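Local atomic coordinates of CCHC-type domain-containing protein (Trypanosoma brucei brucei, PDB entry 7C45), a protein that trims guide RNAs, probably as a metal-dependent 3'-5' exoribonuclease of the RNase D type whose zinc-knuckle modules also bind nucleic acid. Residues F100-R104 / R141-V147; L122-F127 / Y201-N205; A130-L135 / D207-D211. All coordinates share one frame; numbering follows the deposited sequence.

Contacts 2 and 3 share helix 124-136, whose first turn meets contact 1 beside the bound RNA. Contact 1 holds three uridines of chain B, and its Phe101 side chain lies about 6 Å from a bound calcium ion. Contact 2, centred 11 Å away, meets it directly: Arg141 NH1 is 2.8 Å from Gln125 OE1, and Phe100 O is 2.8 Å from Leu124 N, hydrogen bonds that tie the start of helix 124-136 to both segments of contact 1. Contact 3 lies 10 Å from contact 2, centre to centre, and continues its apolar packing, with Phe127 CE1 3.7 Å from Val208 CG1. Contacts 1 and 3 do not touch; their nearest atoms are about 6 Å apart.

Contact 1. Residues F100-R104 / R141-V147; sequences FFDCR and RSGMGYV. With nucleotides of chain B.
Phe101 turns its ring away from its own backbone N (chi1 -169°) and onto Met144, whose chain bends at both chi2 and chi3 to bring sulfur and methyl over one ring face. Met144 SD stands 4.4 Å from the centroid of the Phe101 ring, a Met-aromatic contact; Met144 CE adds a CH-pi contact. Val147 CG2 meets the ring edge in plane, 3.7 Å from Phe101 CZ.

A bend at chi3 (-58°) folds Arg104 back to grip Asp102 side-on. Arg104 NE bonds to Asp102 OD1 at 2.9 Å and Arg104 NH2 to Asp102 OD2 at 2.8 Å, while Arg104 N donates to OD1 from the opposite face of the carboxylate, a capping bond at the turn into helix 104-114. Arg141 lays its guanidinium flat on that of Arg104, planes 15° apart; Asp237 salt-bridges both, which should offset their like charge, and Glu242 O takes Arg141 NE.

In this exonuclease domain the contact also holds RNA. U8 O2' of chain B gives Asp102 OD2 a very short bond, 2.5 Å; U6 N3 of chain B bonds to Ser142 OG and lies above the Tyr146 ring centre. Met144 N donates to U9 OP1 of chain B at 3.3 Å. Helix 182-202 packs on Phe101 and Met144, helix 212-226 on both arginines, and Phe100, ending strand 97-100, pairs through its backbone with Leu122 of strand 121-123.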
# COMPACT_ATOMS: atom_id res chain seq x y z
N PHE A 100 -0.51 0.76 -5.37
CA PHE A 100 0.58 0.84 -4.41
C PHE A 100 0.01 0.98 -3.02
O PHE A 100 -1.16 1.32 -2.85
CB PHE A 100 1.51 2.03 -4.67
CG PHE A 100 2.43 1.87 -5.84
CD1 PHE A 100 2.01 2.19 -7.12
CD2 PHE A 100 3.72 1.40 -5.66
CE1 PHE A 100 2.87 2.05 -8.20
CE2 PHE A 100 4.59 1.27 -6.73
CZ PHE A 100 4.15 1.58 -8.01
N PHE A 101 0.85 0.74 -2.02
CA PHE A 101 0.56 1.13 -0.64
C PHE A 101 1.75 1.97 -0.18
O PHE A 101 2.82 1.43 0.16
CB PHE A 101 0.33 -0.08 0.27
CG PHE A 101 -0.22 0.31 1.63
CD1 PHE A 101 -1.58 0.46 1.79
CD2 PHE A 101 0.61 0.57 2.70
CE1 PHE A 101 -2.11 0.82 3.02
CE2 PHE A 101 0.10 0.94 3.92
CZ PHE A 101 -1.27 1.07 4.08
N ASP A 102 1.55 3.29 -0.19
CA ASP A 102 2.59 4.31 -0.11
C ASP A 102 3.54 4.17 -1.29
O ASP A 102 4.52 3.42 -1.21
CB ASP A 102 3.36 4.25 1.22
CG ASP A 102 4.25 5.49 1.43
OD1 ASP A 102 4.39 6.26 0.47
OD2 ASP A 102 4.80 5.69 2.53
N CYS A 103 3.29 4.94 -2.35
CA CYS A 103 4.08 4.85 -3.58
C CYS A 103 5.34 5.70 -3.55
O CYS A 103 6.13 5.64 -4.49
CB CYS A 103 3.24 5.30 -4.79
SG CYS A 103 2.77 7.04 -4.82
N ARG A 104 5.55 6.49 -2.50
CA ARG A 104 6.50 7.60 -2.62
C ARG A 104 7.92 7.11 -2.85
O ARG A 104 8.57 7.47 -3.83
CB ARG A 104 6.43 8.46 -1.36
CG ARG A 104 5.15 9.29 -1.29
CD ARG A 104 5.05 10.00 0.08
NE ARG A 104 5.08 9.02 1.13
CZ ARG A 104 5.17 9.32 2.42
NH1 ARG A 104 5.20 10.59 2.82
NH2 ARG A 104 5.23 8.33 3.31
N ARG A 141 -1.10 8.85 7.70
CA ARG A 141 -0.85 7.64 6.93
C ARG A 141 -0.78 6.45 7.88
O ARG A 141 0.08 6.41 8.77
CB ARG A 141 0.46 7.74 6.14
CG ARG A 141 0.47 8.75 5.02
CD ARG A 141 1.86 8.74 4.35
NE ARG A 141 1.97 9.72 3.27
CZ ARG A 141 1.70 9.45 2.00
NH1 ARG A 141 1.34 8.21 1.63
NH2 ARG A 141 1.82 10.40 1.10
N SER A 142 -1.67 5.49 7.68
CA SER A 142 -1.67 4.30 8.50
C SER A 142 -0.90 3.18 7.81
O SER A 142 -0.83 3.12 6.59
CB SER A 142 -3.10 3.86 8.82
OG SER A 142 -3.70 4.84 9.65
N GLY A 143 -0.30 2.32 8.62
CA GLY A 143 0.44 1.20 8.10
C GLY A 143 -0.49 0.12 7.55
O GLY A 143 -1.69 0.10 7.80
N MET A 144 0.11 -0.81 6.81
CA MET A 144 -0.65 -1.86 6.14
C MET A 144 -1.49 -2.67 7.13
O MET A 144 -2.62 -3.05 6.83
CB MET A 144 0.32 -2.76 5.39
CG MET A 144 -0.27 -3.99 4.77
SD MET A 144 -1.41 -3.64 3.42
CE MET A 144 -0.25 -3.38 2.08
N GLY A 145 -0.94 -2.97 8.30
CA GLY A 145 -1.68 -3.79 9.25
C GLY A 145 -2.96 -3.14 9.71
O GLY A 145 -4.02 -3.77 9.74
N TYR A 146 -2.88 -1.86 10.07
CA TYR A 146 -4.05 -1.09 10.48
C TYR A 146 -5.07 -0.96 9.36
O TYR A 146 -6.28 -1.08 9.59
CB TYR A 146 -3.60 0.29 10.95
CG TYR A 146 -4.72 1.13 11.53
CD1 TYR A 146 -5.56 1.87 10.72
CD2 TYR A 146 -4.94 1.17 12.90
CE1 TYR A 146 -6.59 2.61 11.25
CE2 TYR A 146 -5.95 1.92 13.44
CZ TYR A 146 -6.77 2.64 12.62
OH TYR A 146 -7.79 3.39 13.15
N VAL A 147 -4.61 -0.68 8.14
CA VAL A 147 -5.56 -0.54 7.05
C VAL A 147 -6.22 -1.87 6.75
O VAL A 147 -7.42 -1.93 6.50
CB VAL A 147 -4.87 0.03 5.80
CG1 VAL A 147 -5.89 0.10 4.66
CG2 VAL A 147 -4.31 1.37 6.10
P U B 6 -1.95 3.74 19.36
OP1 U B 6 -0.87 3.18 20.18
OP2 U B 6 -1.99 5.19 19.08
O5' U B 6 -1.96 3.02 17.94
C5' U B 6 -2.02 1.61 17.83
C4' U B 6 -1.51 1.17 16.48
O4' U B 6 -2.47 1.56 15.46
C3' U B 6 -0.17 1.77 16.05
O3' U B 6 0.49 0.82 15.22
C2' U B 6 -0.61 2.95 15.19
O2' U B 6 0.34 3.39 14.23
C1' U B 6 -1.84 2.39 14.51
N1 U B 6 -2.80 3.41 14.09
C2 U B 6 -2.87 3.67 12.74
O2 U B 6 -2.18 3.09 11.91
N3 U B 6 -3.80 4.61 12.37
C4 U B 6 -4.61 5.31 13.22
O4 U B 6 -5.38 6.14 12.73
C5 U B 6 -4.46 5.00 14.61
C6 U B 6 -3.57 4.08 15.00
P U B 8 3.99 4.07 11.21
OP1 U B 8 5.12 4.76 11.85
OP2 U B 8 2.63 4.28 11.78
O5' U B 8 4.06 4.42 9.67
C5' U B 8 2.89 4.52 8.89
C4' U B 8 3.24 4.79 7.46
O4' U B 8 3.98 6.02 7.36
C3' U B 8 4.13 3.77 6.78
O3' U B 8 3.40 2.65 6.33
C2' U B 8 4.75 4.57 5.65
O2' U B 8 3.83 4.74 4.58
C1' U B 8 4.93 5.93 6.33
N1 U B 8 6.27 6.11 6.95
C2 U B 8 7.30 6.48 6.12
O2 U B 8 7.15 6.61 4.93
N3 U B 8 8.51 6.66 6.77
C4 U B 8 8.71 6.53 8.13
O4 U B 8 9.84 6.72 8.60
C5 U B 8 7.57 6.16 8.91
C6 U B 8 6.40 5.98 8.30
P U B 9 4.10 1.20 6.21
OP1 U B 9 3.03 0.27 5.78
OP2 U B 9 4.81 0.98 7.49
O5' U B 9 5.19 1.42 5.08
C5' U B 9 4.89 1.26 3.70
C4' U B 9 6.05 1.59 2.78
O4' U B 9 6.62 2.88 3.08
C3' U B 9 7.25 0.66 2.80
O3' U B 9 7.02 -0.54 2.09
C2' U B 9 8.35 1.52 2.20
O2' U B 9 8.26 1.59 0.78
C1' U B 9 8.00 2.89 2.77
N1 U B 9 8.75 3.18 4.01
C2 U B 9 10.10 3.54 3.89
O2 U B 9 10.69 3.63 2.83
N3 U B 9 10.74 3.79 5.07
C4 U B 9 10.20 3.71 6.33
O4 U B 9 10.91 3.97 7.30
C5 U B 9 8.82 3.33 6.37
C6 U B 9 8.15 3.08 5.24

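Contact 2. Residues L122-F127 / Y201-N205; sequences LDLQVF and YLVGN. With nucleotides of chain B.
No hydrogen bond joins 122-127 to 201-205; the contact is mainly apolar packing. Leu202 and Val203 share it, Leu202 with the larger part and Val203 with the closest approach between side chains: its CG2 methyl lies 3.7 Å from Leu122 CD2, the two side chains alongside and pointing opposite ways. The same methyl is also near Leu124 CD2 and the Phe127 ring. Leu122 reaches it with CG turned opposite its backbone N (chi1 -180°). Leu202 has CD1 4.4 Å from Leu124 CD2 and CB over one face of the Phe127 ring. The far end of that ring approaches the backbone where helix 182-202 finishes, Phe127 CZ lying 3.4 Å from Leu202 O.

The hydrogen bonds do not cross the contact. Asp123 is the N-cap of helix 124-136: its OD1 accepts from Val126 N at 3.3 Å, the donor standing well above the carboxylate plane, and more weakly from Gln125 N. The carboxylate also takes Asp102 N and Cys103 N. In the other segment, Asn205 ND2 returns to Tyr201 O at 3.1 Å, in the carbonyl plane, closing the turn that leaves helix 182-202, and Asn205 OD1 accepts from Asp207 N.

Gln125 leaves the helix on the side away from 201-205, and its extended chain carries the amide to the RNA. Its NE2 donates to U8 O2' of chain B at 2.8 Å and, weakly, to U8 O3' of chain B. OE1 accepts from Arg141 NH1 and NE2 donates to Ser142 O, which should fix the amide's rotation for reading the ribose.

In the RNase H-like exonuclease fold this packing sets the end of helix 182-202 against edge strand 121-123 and the helix that follows it. Strand 97-100 pairs with Leu122, and helix 212-226 packs on Leu122, Val126 and Phe127.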
# COMPACT_ATOMS: atom_id res chain seq x y z
N LEU A 122 -2.64 4.26 -8.41
CA LEU A 122 -3.58 4.49 -7.32
C LEU A 122 -2.93 4.01 -6.04
O LEU A 122 -2.59 2.83 -5.93
CB LEU A 122 -4.89 3.74 -7.57
CG LEU A 122 -5.95 3.92 -6.48
CD1 LEU A 122 -6.35 5.37 -6.44
CD2 LEU A 122 -7.17 3.07 -6.85
N ASP A 123 -2.77 4.91 -5.07
CA ASP A 123 -2.09 4.61 -3.82
C ASP A 123 -3.16 4.33 -2.77
O ASP A 123 -3.90 5.23 -2.37
CB ASP A 123 -1.19 5.77 -3.42
CG ASP A 123 -0.38 5.50 -2.16
OD1 ASP A 123 -0.79 4.71 -1.30
OD2 ASP A 123 0.70 6.12 -2.04
N LEU A 124 -3.26 3.07 -2.35
CA LEU A 124 -4.37 2.71 -1.47
C LEU A 124 -4.17 3.25 -0.06
O LEU A 124 -5.16 3.46 0.67
CB LEU A 124 -4.54 1.19 -1.45
CG LEU A 124 -5.00 0.57 -2.77
CD1 LEU A 124 -5.28 -0.92 -2.54
CD2 LEU A 124 -6.22 1.28 -3.37
N GLN A 125 -2.93 3.46 0.37
CA GLN A 125 -2.73 4.14 1.65
C GLN A 125 -3.31 5.54 1.61
O GLN A 125 -4.03 5.96 2.53
CB GLN A 125 -1.25 4.21 2.01
CG GLN A 125 -0.99 4.72 3.42
CD GLN A 125 0.48 4.99 3.68
OE1 GLN A 125 1.11 5.76 2.97
NE2 GLN A 125 1.04 4.33 4.69
N VAL A 126 -3.02 6.27 0.53
CA VAL A 126 -3.59 7.60 0.32
C VAL A 126 -5.12 7.52 0.26
O VAL A 126 -5.82 8.37 0.84
CB VAL A 126 -3.01 8.24 -0.95
CG1 VAL A 126 -3.68 9.56 -1.25
CG2 VAL A 126 -1.50 8.48 -0.77
N PHE A 127 -5.66 6.51 -0.44
CA PHE A 127 -7.11 6.29 -0.47
C PHE A 127 -7.68 6.22 0.95
O PHE A 127 -8.64 6.93 1.29
CB PHE A 127 -7.44 5.01 -1.25
CG PHE A 127 -8.77 5.05 -2.00
CD1 PHE A 127 -9.90 5.56 -1.41
CD2 PHE A 127 -8.85 4.59 -3.30
CE1 PHE A 127 -11.13 5.59 -2.09
CE2 PHE A 127 -10.06 4.64 -4.01
CZ PHE A 127 -11.20 5.14 -3.40
N TYR A 201 -12.08 -3.77 -1.83
CA TYR A 201 -12.92 -3.08 -0.88
C TYR A 201 -13.02 -1.59 -1.16
O TYR A 201 -14.05 -0.99 -0.88
CB TYR A 201 -12.38 -3.28 0.54
CG TYR A 201 -12.52 -4.67 1.08
CD1 TYR A 201 -11.56 -5.65 0.81
CD2 TYR A 201 -13.60 -5.01 1.87
CE1 TYR A 201 -11.69 -6.92 1.32
CE2 TYR A 201 -13.73 -6.27 2.38
CZ TYR A 201 -12.77 -7.22 2.11
OH TYR A 201 -12.92 -8.47 2.63
N LEU A 202 -11.95 -0.99 -1.68
CA LEU A 202 -11.85 0.46 -1.78
C LEU A 202 -12.22 1.00 -3.15
O LEU A 202 -12.70 2.13 -3.24
CB LEU A 202 -10.43 0.91 -1.42
CG LEU A 202 -10.05 0.73 0.06
CD1 LEU A 202 -8.55 0.98 0.33
CD2 LEU A 202 -10.91 1.63 0.96
N VAL A 203 -12.02 0.22 -4.20
CA VAL A 203 -12.18 0.67 -5.58
C VAL A 203 -13.50 0.13 -6.11
O VAL A 203 -13.81 -1.06 -5.93
CB VAL A 203 -11.00 0.20 -6.45
CG1 VAL A 203 -11.08 0.80 -7.84
CG2 VAL A 203 -9.71 0.58 -5.78
N GLY A 204 -14.26 0.99 -6.77
CA GLY A 204 -15.54 0.58 -7.32
C GLY A 204 -16.55 0.17 -6.28
O GLY A 204 -17.51 -0.53 -6.61
N ASN A 205 -16.35 0.57 -5.03
CA ASN A 205 -17.31 0.31 -3.97
C ASN A 205 -18.22 1.52 -3.87
O ASN A 205 -17.80 2.59 -3.42
CB ASN A 205 -16.62 0.03 -2.64
CG ASN A 205 -17.59 -0.34 -1.54
OD1 ASN A 205 -18.77 -0.00 -1.59
ND2 ASN A 205 -17.10 -1.02 -0.51
P U B 8 3.99 4.07 11.21
OP1 U B 8 5.12 4.76 11.85
OP2 U B 8 2.63 4.28 11.78
O5' U B 8 4.06 4.42 9.67
C5' U B 8 2.89 4.52 8.89
C4' U B 8 3.24 4.79 7.46
O4' U B 8 3.98 6.02 7.36
C3' U B 8 4.13 3.77 6.78
O3' U B 8 3.40 2.65 6.33
C2' U B 8 4.75 4.57 5.65
O2' U B 8 3.83 4.74 4.58
C1' U B 8 4.93 5.93 6.33
N1 U B 8 6.27 6.11 6.95
C2 U B 8 7.30 6.48 6.12
O2 U B 8 7.15 6.61 4.93
N3 U B 8 8.51 6.66 6.77
C4 U B 8 8.71 6.53 8.13
O4 U B 8 9.84 6.72 8.60
C5 U B 8 7.57 6.16 8.91
C6 U B 8 6.40 5.98 8.30

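Contact 3. Residues A130-L135 / D207-D211; sequences AIQWKL and DVPVD
Ile131 and Val210 bring the backbones together, their CA atoms 6.0 Å apart where the irregular segment 207-211 passes along helix 124-136. This is helix-on-loop packing at the periphery of the RNase D exonuclease fold: the connection between helices 182-202 and 212-226 lies against the later turns of helix 124-136, with no hydrogen bond across the contact.

Val210 is the buried centre. Its two methyls divide the helix surface between them: CG1 faces Ala130 CB at 4.1 Å, while CG2 lies over the helix backbone, 3.7 Å from Ala130 O and 3.8 Å from Ile131 CA. Ile131 slants across Val210 and then sends CD1 further along the loop, where it meets Val208 CG1 at 3.7 Å, the two side chains nearly perpendicular. With CG1 placed opposite its carbonyl carbon (chi1 -69°), Ile131 keeps CG2 for the Pro209 ring; Ile131 CG2 and Leu135 CD2 approach Pro209 CG about equally, at 4.4 and 4.5 Å.

Ile252, outside the two segments, touches both Ala130 and Val210. Elsewhere on the helix, Trp133 packs against helix 245-251 and donates through NE1 to Gly253 O, and Leu135 touches Thr267 in the first zinc-binding module. At the solvent-exposed side of the contact, the aliphatic chain of Lys134 lies alongside Val210, pointing the other way, and places both its CD and its CE 3.1 Å from Pro209 O.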
# COMPACT_ATOMS: atom_id res chain seq x y z
N ALA A 130 -7.53 9.56 2.59
CA ALA A 130 -8.50 10.50 2.04
C ALA A 130 -9.88 10.28 2.64
O ALA A 130 -10.63 11.24 2.86
CB ALA A 130 -8.56 10.36 0.51
N ILE A 131 -10.20 9.03 2.93
CA ILE A 131 -11.46 8.71 3.60
C ILE A 131 -11.47 9.31 5.00
O ILE A 131 -12.43 9.98 5.40
CB ILE A 131 -11.67 7.19 3.63
CG1 ILE A 131 -11.92 6.67 2.21
CG2 ILE A 131 -12.81 6.78 4.59
CD1 ILE A 131 -11.92 5.16 2.08
N GLN A 132 -10.39 9.10 5.75
CA GLN A 132 -10.30 9.70 7.08
C GLN A 132 -10.33 11.21 7.02
O GLN A 132 -10.85 11.86 7.94
CB GLN A 132 -9.03 9.26 7.82
CG GLN A 132 -8.84 7.79 7.78
CD GLN A 132 -10.09 7.03 8.13
OE1 GLN A 132 -10.74 7.30 9.14
NE2 GLN A 132 -10.44 6.11 7.28
N TRP A 133 -9.75 11.80 5.98
CA TRP A 133 -9.79 13.24 5.82
C TRP A 133 -11.21 13.72 5.59
O TRP A 133 -11.66 14.67 6.24
CB TRP A 133 -8.89 13.66 4.65
CG TRP A 133 -9.01 15.10 4.32
CD1 TRP A 133 -9.70 15.67 3.29
CD2 TRP A 133 -8.47 16.17 5.08
NE1 TRP A 133 -9.58 17.04 3.34
CE2 TRP A 133 -8.84 17.37 4.43
CE3 TRP A 133 -7.69 16.23 6.23
CZ2 TRP A 133 -8.45 18.61 4.92
CZ3 TRP A 133 -7.31 17.46 6.70
CH2 TRP A 133 -7.70 18.64 6.05
N LYS A 134 -11.92 13.11 4.63
CA LYS A 134 -13.28 13.55 4.33
C LYS A 134 -14.20 13.41 5.54
O LYS A 134 -15.06 14.27 5.78
CB LYS A 134 -13.85 12.75 3.16
CG LYS A 134 -15.29 13.07 2.83
CD LYS A 134 -15.68 12.51 1.50
CE LYS A 134 -17.09 12.93 1.13
NZ LYS A 134 -17.03 14.36 0.71
N LEU A 135 -14.05 12.34 6.31
CA LEU A 135 -14.93 12.11 7.45
C LEU A 135 -14.48 12.84 8.71
O LEU A 135 -15.33 13.19 9.53
CB LEU A 135 -15.02 10.61 7.76
CG LEU A 135 -15.58 9.73 6.65
CD1 LEU A 135 -15.50 8.27 7.01
CD2 LEU A 135 -16.99 10.13 6.33
N ASP A 207 -20.32 2.46 -1.87
CA ASP A 207 -20.50 3.03 -0.54
C ASP A 207 -19.21 3.55 0.10
O ASP A 207 -19.20 3.85 1.30
CB ASP A 207 -21.16 1.99 0.36
CG ASP A 207 -22.51 1.53 -0.17
OD1 ASP A 207 -22.54 0.65 -1.06
OD2 ASP A 207 -23.55 2.05 0.28
N VAL A 208 -18.12 3.68 -0.66
CA VAL A 208 -16.93 4.37 -0.16
C VAL A 208 -17.14 5.85 -0.46
O VAL A 208 -17.49 6.18 -1.59
CB VAL A 208 -15.64 3.82 -0.79
CG1 VAL A 208 -14.43 4.73 -0.54
CG2 VAL A 208 -15.35 2.46 -0.23
N PRO A 209 -16.93 6.76 0.49
CA PRO A 209 -17.34 8.16 0.31
C PRO A 209 -16.35 9.08 -0.40
O PRO A 209 -16.61 10.29 -0.49
CB PRO A 209 -17.52 8.62 1.76
CG PRO A 209 -16.49 7.87 2.49
CD PRO A 209 -16.37 6.53 1.84
N VAL A 210 -15.22 8.56 -0.88
CA VAL A 210 -14.29 9.32 -1.70
C VAL A 210 -14.24 8.69 -3.08
O VAL A 210 -14.25 7.46 -3.20
CB VAL A 210 -12.90 9.36 -1.05
CG1 VAL A 210 -11.93 10.16 -1.90
CG2 VAL A 210 -13.01 9.99 0.33
N ASP A 211 -14.20 9.53 -4.12
CA ASP A 211 -14.21 9.07 -5.51
C ASP A 211 -12.84 8.52 -5.90
O ASP A 211 -11.81 9.12 -5.60
CB ASP A 211 -14.57 10.23 -6.44
CG ASP A 211 -15.99 10.75 -6.24
OD1 ASP A 211 -16.90 9.93 -6.05
OD2 ASP A 211 -16.19 11.99 -6.28